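Local coordinates for protein decaprenyl diphosphate synthase (PDB 3MZV) that probably condenses farnesyl diphosphate with successive isopentenyl diphosphate units, with magnesium as cofactor, to supply the long all-trans prenyl chain of isoprenoid quinones, at residues Ala79-Phe84 with Gln130-Thr135; Glu83-Ala88 with Tyr123-Ser128. One frame throughout, in Å; residues are numbered along the deposited sequence. Where two conformers were deposited one is given.

Contact 1 of 2, residues Ala79-Phe84 with Gln130-Thr135; sequences AATVEF and QLMTDT
T81 and M132 lie where the two backbones come nearest, their CA atoms 7.1 Å apart, as helix 74-96 passes the last part of helix 114-133. This is helix-helix packing within the all-alpha prenyl synthase fold, made by a leucine methyl, an alanine methyl, the rim of a phenylalanine ring, a threonine and a methionine, all buried. L131 supplies the central piece: with CG anti to the backbone N (chi1 175°), its CD2 methyl reaches across to lie 4.1 Å from A80 CB and 4.0 Å from T81 OG1. The same methyl stands at the edge of the F84 ring, near its plane, with CE2 4.4 Å away. T81 turns both of its branches to M132, CG2 and OG1 lying against the bent thioether chain; M132 was modelled in two conformers, so the detail of this approach is uncertain. The hydroxyl is held in its own helix by a hydrogen bond to the carbonyl oxygen of H77. A glycine in place of T81, lacking both methyl and hydroxyl, would probably thin the packing against M132 and leave H77 O without that bond. On the partner segment, T133 OG1 bonds back to Q130 O at 2.6 Å, in the carbonyl plane, whereas T135 OG1 meets M132 O at 2.7 Å nearly in line with C=O (166°); each carbonyl also accepts a backbone N-H. Q130 NE2 reaches E142 of the second subunit. Around this junction, helix 138-161 covers T81 and M132, and helix 19-32 lies against F84 and L131.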
loop_
_atom_site.group_PDB
_atom_site.type_symbol
_atom_site.label_atom_id
_atom_site.label_comp_id
_atom_site.label_asym_id
_atom_site.label_seq_id
_atom_site.Cartn_x
_atom_site.Cartn_y
_atom_site.Cartn_z
ATOM N N ALA B 79 1.027 16.971 6.674
ATOM C CA ALA B 79 1.671 17.319 5.377
ATOM C C ALA B 79 2.682 16.229 4.936
ATOM O O ALA B 79 2.676 15.834 3.752
ATOM C CB ALA B 79 2.307 18.668 5.409
ATOM N N ALA B 80 3.487 15.724 5.880
ATOM C CA ALA B 80 4.401 14.624 5.582
ATOM C C ALA B 80 3.631 13.341 5.130
ATOM O O ALA B 80 3.990 12.676 4.171
ATOM C CB ALA B 80 5.274 14.335 6.742
ATOM N N THR B 81 2.529 13.047 5.807
ATOM C CA THR B 81 1.727 11.897 5.464
ATOM C C THR B 81 1.123 12.014 4.070
ATOM O O THR B 81 1.184 11.075 3.271
ATOM C CB THR B 81 0.576 11.634 6.541
ATOM O OG1 THR B 81 1.144 11.427 7.840
ATOM C CG2 THR B 81 -0.269 10.445 6.126
ATOM N N VAL B 82 0.591 13.177 3.747
ATOM C CA VAL B 82 0.084 13.461 2.401
ATOM C C VAL B 82 1.192 13.243 1.342
ATOM O O VAL B 82 0.974 12.624 0.320
ATOM C CB VAL B 82 -0.453 14.900 2.350
ATOM C CG1 VAL B 82 -0.650 15.367 0.916
ATOM C CG2 VAL B 82 -1.776 14.971 3.106
ATOM N N GLU B 83 2.393 13.686 1.622
ATOM C CA GLU B 83 3.459 13.488 0.690
ATOM C C GLU B 83 3.891 12.034 0.587
ATOM O O GLU B 83 4.183 11.568 -0.521
ATOM C CB GLU B 83 4.652 14.329 1.066
ATOM C CG GLU B 83 5.680 14.348 -0.056
ATOM C CD GLU B 83 5.340 15.269 -1.200
ATOM O OE1 GLU B 83 4.166 15.344 -1.654
ATOM O OE2 GLU B 83 6.298 15.925 -1.687
ATOM N N PHE B 84 3.969 11.336 1.733
ATOM C CA PHE B 84 4.247 9.886 1.717
ATOM C C PHE B 84 3.214 9.135 0.860
ATOM O O PHE B 84 3.566 8.254 0.064
ATOM C CB PHE B 84 4.255 9.304 3.133
ATOM C CG PHE B 84 5.570 9.476 3.880
ATOM C CD1 PHE B 84 6.767 9.105 3.319
ATOM C CD2 PHE B 84 5.563 9.916 5.191
ATOM C CE1 PHE B 84 7.961 9.202 4.045
ATOM C CE2 PHE B 84 6.720 9.983 5.932
ATOM C CZ PHE B 84 7.936 9.635 5.342
ATOM N N GLN B 130 1.612 5.144 10.680
ATOM C CA GLN B 130 2.207 5.074 11.985
ATOM C C GLN B 130 2.429 6.477 12.512
ATOM O O GLN B 130 2.055 6.781 13.662
ATOM C CB GLN B 130 3.517 4.295 11.935
ATOM C CG GLN B 130 4.107 4.005 13.277
ATOM C CD GLN B 130 5.470 3.362 13.167
ATOM O OE1 GLN B 130 6.180 3.521 12.151
ATOM N NE2 GLN B 130 5.855 2.647 14.204
ATOM N N LEU B 131 3.002 7.326 11.655
ATOM C CA LEU B 131 3.251 8.718 11.979
ATOM C C LEU B 131 1.967 9.462 12.395
ATOM O O LEU B 131 1.981 10.186 13.406
ATOM C CB LEU B 131 3.879 9.392 10.770
ATOM C CG LEU B 131 4.121 10.908 10.825
ATOM C CD1 LEU B 131 4.967 11.275 12.023
ATOM C CD2 LEU B 131 4.759 11.374 9.562
ATOM N N MET B 132 0.861 9.222 11.664
ATOM C CA MET B 132 -0.396 9.900 11.958
ATOM C C MET B 132 -0.931 9.650 13.353
ATOM O O MET B 132 -1.605 10.517 13.899
ATOM C CB MET B 132 -1.441 9.521 10.933
ATOM C CG MET B 132 -1.219 10.178 9.635
ATOM S SD MET B 132 -1.112 11.929 9.846
ATOM C CE MET B 132 -2.748 12.121 10.562
ATOM N N THR B 133 -0.617 8.492 13.924
ATOM C CA THR B 133 -1.061 8.135 15.258
ATOM C C THR B 133 -0.455 9.057 16.342
ATOM O O THR B 133 -1.062 9.257 17.397
ATOM C CB THR B 133 -0.793 6.656 15.605
ATOM O OG1 THR B 133 0.624 6.408 15.770
ATOM C CG2 THR B 133 -1.381 5.758 14.532
ATOM N N ASP B 134 0.699 9.648 16.058
ATOM C CA ASP B 134 1.276 10.645 16.960
ATOM C C ASP B 134 0.316 11.855 17.131
ATOM O O ASP B 134 0.376 12.542 18.135
ATOM C CB ASP B 134 2.602 11.182 16.415
ATOM C CG ASP B 134 3.717 10.167 16.446
ATOM O OD1 ASP B 134 3.491 9.062 16.925
ATOM O OD2 ASP B 134 4.821 10.506 15.950
ATOM N N THR B 135 -0.556 12.121 16.168
ATOM C CA THR B 135 -1.418 13.279 16.287
ATOM C C THR B 135 -2.565 13.036 17.270
ATOM O O THR B 135 -3.223 13.988 17.653
ATOM C CB THR B 135 -2.059 13.727 14.938
ATOM O OG1 THR B 135 -2.998 12.745 14.517
ATOM C CG2 THR B 135 -1.050 13.940 13.849
#

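Contact 2 of 2, residues Glu83-Ala88 with Tyr123-Ser128; sequences EFIHTA and YLFARS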
loop_
_atom_site.group_PDB
_atom_site.type_symbol
_atom_site.label_atom_id
_atom_site.label_comp_id
_atom_site.label_asym_id
_atom_site.label_seq_id
_atom_site.Cartn_x
_atom_site.Cartn_y
_atom_site.Cartn_z
ATOM N N GLU B 83 2.393 13.686 1.622
ATOM C CA GLU B 83 3.459 13.488 0.690
ATOM C C GLU B 83 3.891 12.034 0.587
ATOM O O GLU B 83 4.183 11.568 -0.521
ATOM C CB GLU B 83 4.652 14.329 1.066
ATOM C CG GLU B 83 5.680 14.348 -0.056
ATOM C CD GLU B 83 5.340 15.269 -1.200
ATOM O OE1 GLU B 83 4.166 15.344 -1.654
ATOM O OE2 GLU B 83 6.298 15.925 -1.687
ATOM N N PHE B 84 3.969 11.336 1.733
ATOM C CA PHE B 84 4.247 9.886 1.717
ATOM C C PHE B 84 3.214 9.135 0.860
ATOM O O PHE B 84 3.566 8.254 0.064
ATOM C CB PHE B 84 4.255 9.304 3.133
ATOM C CG PHE B 84 5.570 9.476 3.880
ATOM C CD1 PHE B 84 6.767 9.105 3.319
ATOM C CD2 PHE B 84 5.563 9.916 5.191
ATOM C CE1 PHE B 84 7.961 9.202 4.045
ATOM C CE2 PHE B 84 6.720 9.983 5.932
ATOM C CZ PHE B 84 7.936 9.635 5.342
ATOM N N ILE B 85 1.938 9.455 1.034
ATOM C CA ILE B 85 0.895 8.810 0.260
ATOM C C ILE B 85 1.066 9.089 -1.238
ATOM O O ILE B 85 0.982 8.175 -2.073
ATOM C CB ILE B 85 -0.523 9.227 0.752
ATOM C CG1 ILE B 85 -0.779 8.659 2.157
ATOM C CG2 ILE B 85 -1.580 8.742 -0.201
ATOM C CD1 ILE B 85 -1.965 9.316 2.864
ATOM N N HIS B 86 1.361 10.338 -1.581
ATOM C CA HIS B 86 1.570 10.687 -2.981
ATOM C C HIS B 86 2.752 9.903 -3.511
ATOM O O HIS B 86 2.660 9.350 -4.607
ATOM C CB HIS B 86 1.774 12.184 -3.132
ATOM C CG HIS B 86 2.126 12.620 -4.512
ATOM N ND1 HIS B 86 1.288 12.435 -5.584
ATOM C CD2 HIS B 86 3.212 13.279 -4.989
ATOM C CE1 HIS B 86 1.844 12.936 -6.669
ATOM N NE2 HIS B 86 3.016 13.449 -6.335
ATOM N N THR B 87 3.841 9.834 -2.745
ATOM C CA THR B 87 5.037 9.179 -3.211
ATOM C C THR B 87 4.802 7.677 -3.415
ATOM O O THR B 87 5.232 7.087 -4.425
ATOM C CB THR B 87 6.231 9.427 -2.241
ATOM O OG1 THR B 87 6.455 10.839 -2.077
ATOM C CG2 THR B 87 7.488 8.796 -2.744
ATOM N N ALA B 88 4.157 7.035 -2.439
ATOM C CA ALA B 88 3.778 5.623 -2.553
ATOM C C ALA B 88 2.936 5.391 -3.771
ATOM O O ALA B 88 3.169 4.391 -4.481
ATOM C CB ALA B 88 2.981 5.128 -1.232
ATOM N N TYR B 123 6.065 0.269 2.393
ATOM C CA TYR B 123 6.800 0.752 3.549
ATOM C C TYR B 123 6.449 2.198 3.889
ATOM O O TYR B 123 6.190 2.496 5.044
ATOM C CB TYR B 123 8.316 0.638 3.334
ATOM C CG TYR B 123 9.119 0.865 4.611
ATOM C CD1 TYR B 123 9.156 -0.097 5.616
ATOM C CD2 TYR B 123 9.786 2.076 4.834
ATOM C CE1 TYR B 123 9.897 0.094 6.783
ATOM C CE2 TYR B 123 10.538 2.262 6.004
ATOM C CZ TYR B 123 10.574 1.290 6.965
ATOM O OH TYR B 123 11.310 1.468 8.134
ATOM N N LEU B 124 6.442 3.077 2.896
ATOM C CA LEU B 124 6.147 4.481 3.117
ATOM C C LEU B 124 4.689 4.694 3.535
ATOM O O LEU B 124 4.391 5.514 4.403
ATOM C CB LEU B 124 6.410 5.290 1.854
ATOM C CG LEU B 124 7.855 5.157 1.335
ATOM C CD1 LEU B 124 8.060 6.018 0.126
ATOM C CD2 LEU B 124 8.838 5.486 2.448
ATOM N N PHE B 125 3.795 3.975 2.884
ATOM C CA PHE B 125 2.403 4.044 3.235
ATOM C C PHE B 125 2.202 3.662 4.708
ATOM O O PHE B 125 1.493 4.338 5.429
ATOM C CB PHE B 125 1.586 3.122 2.345
ATOM C CG PHE B 125 0.096 3.335 2.503
ATOM C CD1 PHE B 125 -0.697 2.388 3.135
ATOM C CD2 PHE B 125 -0.485 4.523 2.107
ATOM C CE1 PHE B 125 -2.081 2.588 3.298
ATOM C CE2 PHE B 125 -1.856 4.741 2.268
ATOM C CZ PHE B 125 -2.669 3.742 2.879
ATOM N N ALA B 126 2.774 2.558 5.125
ATOM C CA ALA B 126 2.680 2.099 6.513
ATOM C C ALA B 126 3.275 3.104 7.511
ATOM O O ALA B 126 2.658 3.454 8.514
ATOM C CB ALA B 126 3.370 0.732 6.669
ATOM N N ARG B 127 4.487 3.562 7.226
ATOM C CA ARG B 127 5.135 4.530 8.067
ATOM C C ARG B 127 4.319 5.821 8.176
ATOM O O ARG B 127 4.314 6.458 9.220
ATOM C CB ARG B 127 6.526 4.833 7.500
ATOM C CG ARG B 127 7.493 3.635 7.631
ATOM C CD ARG B 127 8.420 3.585 8.841
ATOM N NE ARG B 127 7.893 2.749 9.893
ATOM C CZ ARG B 127 8.472 1.714 10.527
ATOM N NH1 ARG B 127 7.756 1.122 11.456
ATOM N NH2 ARG B 127 9.707 1.252 10.313
ATOM N N SER B 128 3.655 6.192 7.110
ATOM C CA SER B 128 2.871 7.395 7.145
ATOM C C SER B 128 1.679 7.256 8.079
ATOM O O SER B 128 1.344 8.214 8.773
ATOM C CB SER B 128 2.464 7.843 5.753
ATOM O OG SER B 128 1.312 7.202 5.234
#
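F84 and I85 lie closest to L124 and F125 in backbone register across a close antiparallel helix pair of the all-alpha isoprenoid synthase fold, the short axes 8.5 Å apart at a crossing angle of -163°. Helix 74-96 carries the start of the first aspartate-rich motif of the family near its C-terminal end, and helix 114-133 packs here as its neighbour. Most of the contact is apolar. The CB atoms of F84 and S128 approach to 3.5 Å, a close fit made possible by the small serine. F84 and L124 meet at about a right angle, the CD1 side of the ring lying 4.1 Å from L124 CB. L124 has CG beside its backbone N (chi1 -57°), and from there CD1 also reaches T87 CG2. On the other flank I85 CG1 sits 4.1 Å from F125 CE2, and A88 CB rests near F125 CB. Aromatic contacts carry F125 onward into the dimer, where its ring meets that of F129 of the second subunit with the planes almost parallel. R127 lays CG over one face of the Y123 ring, toward its rim. Hydrogen bonds run within the two segments, not between them. R127 NH2 turns back to Y123 OH at 2.7 Å, a hydroxyl also bonded to S34 O. T87 OG1 and T87 N reach E83 O from opposite faces of its carbonyl plane. S128 OG, 4.0 Å from I85 CG1, bonds to F125 O at 2.9 Å, tilted 29° from the carbonyl plane.

Contacts 1 and 2 are successive parts of one interface, helix 74-96 against helix 114-133, with centres about 8 Å apart. Antiparallel running explains the order: further along the first helix the partner residues come from earlier in the second. Both are buried, but contact 2 hides roughly twice the surface, 359 against 169 Å², and has closer backbones; it uses two phenylalanine rings, whereas contact 1 uses only the edge of one, beside methyl groups and a thioether. F84 serves both, and T81 OG1 makes at most a weak hydrogen bond to S128 O, where the two contacts touch. Each also borders the second subunit, contact 1 through polar Q130 and contact 2 through the F125 ring.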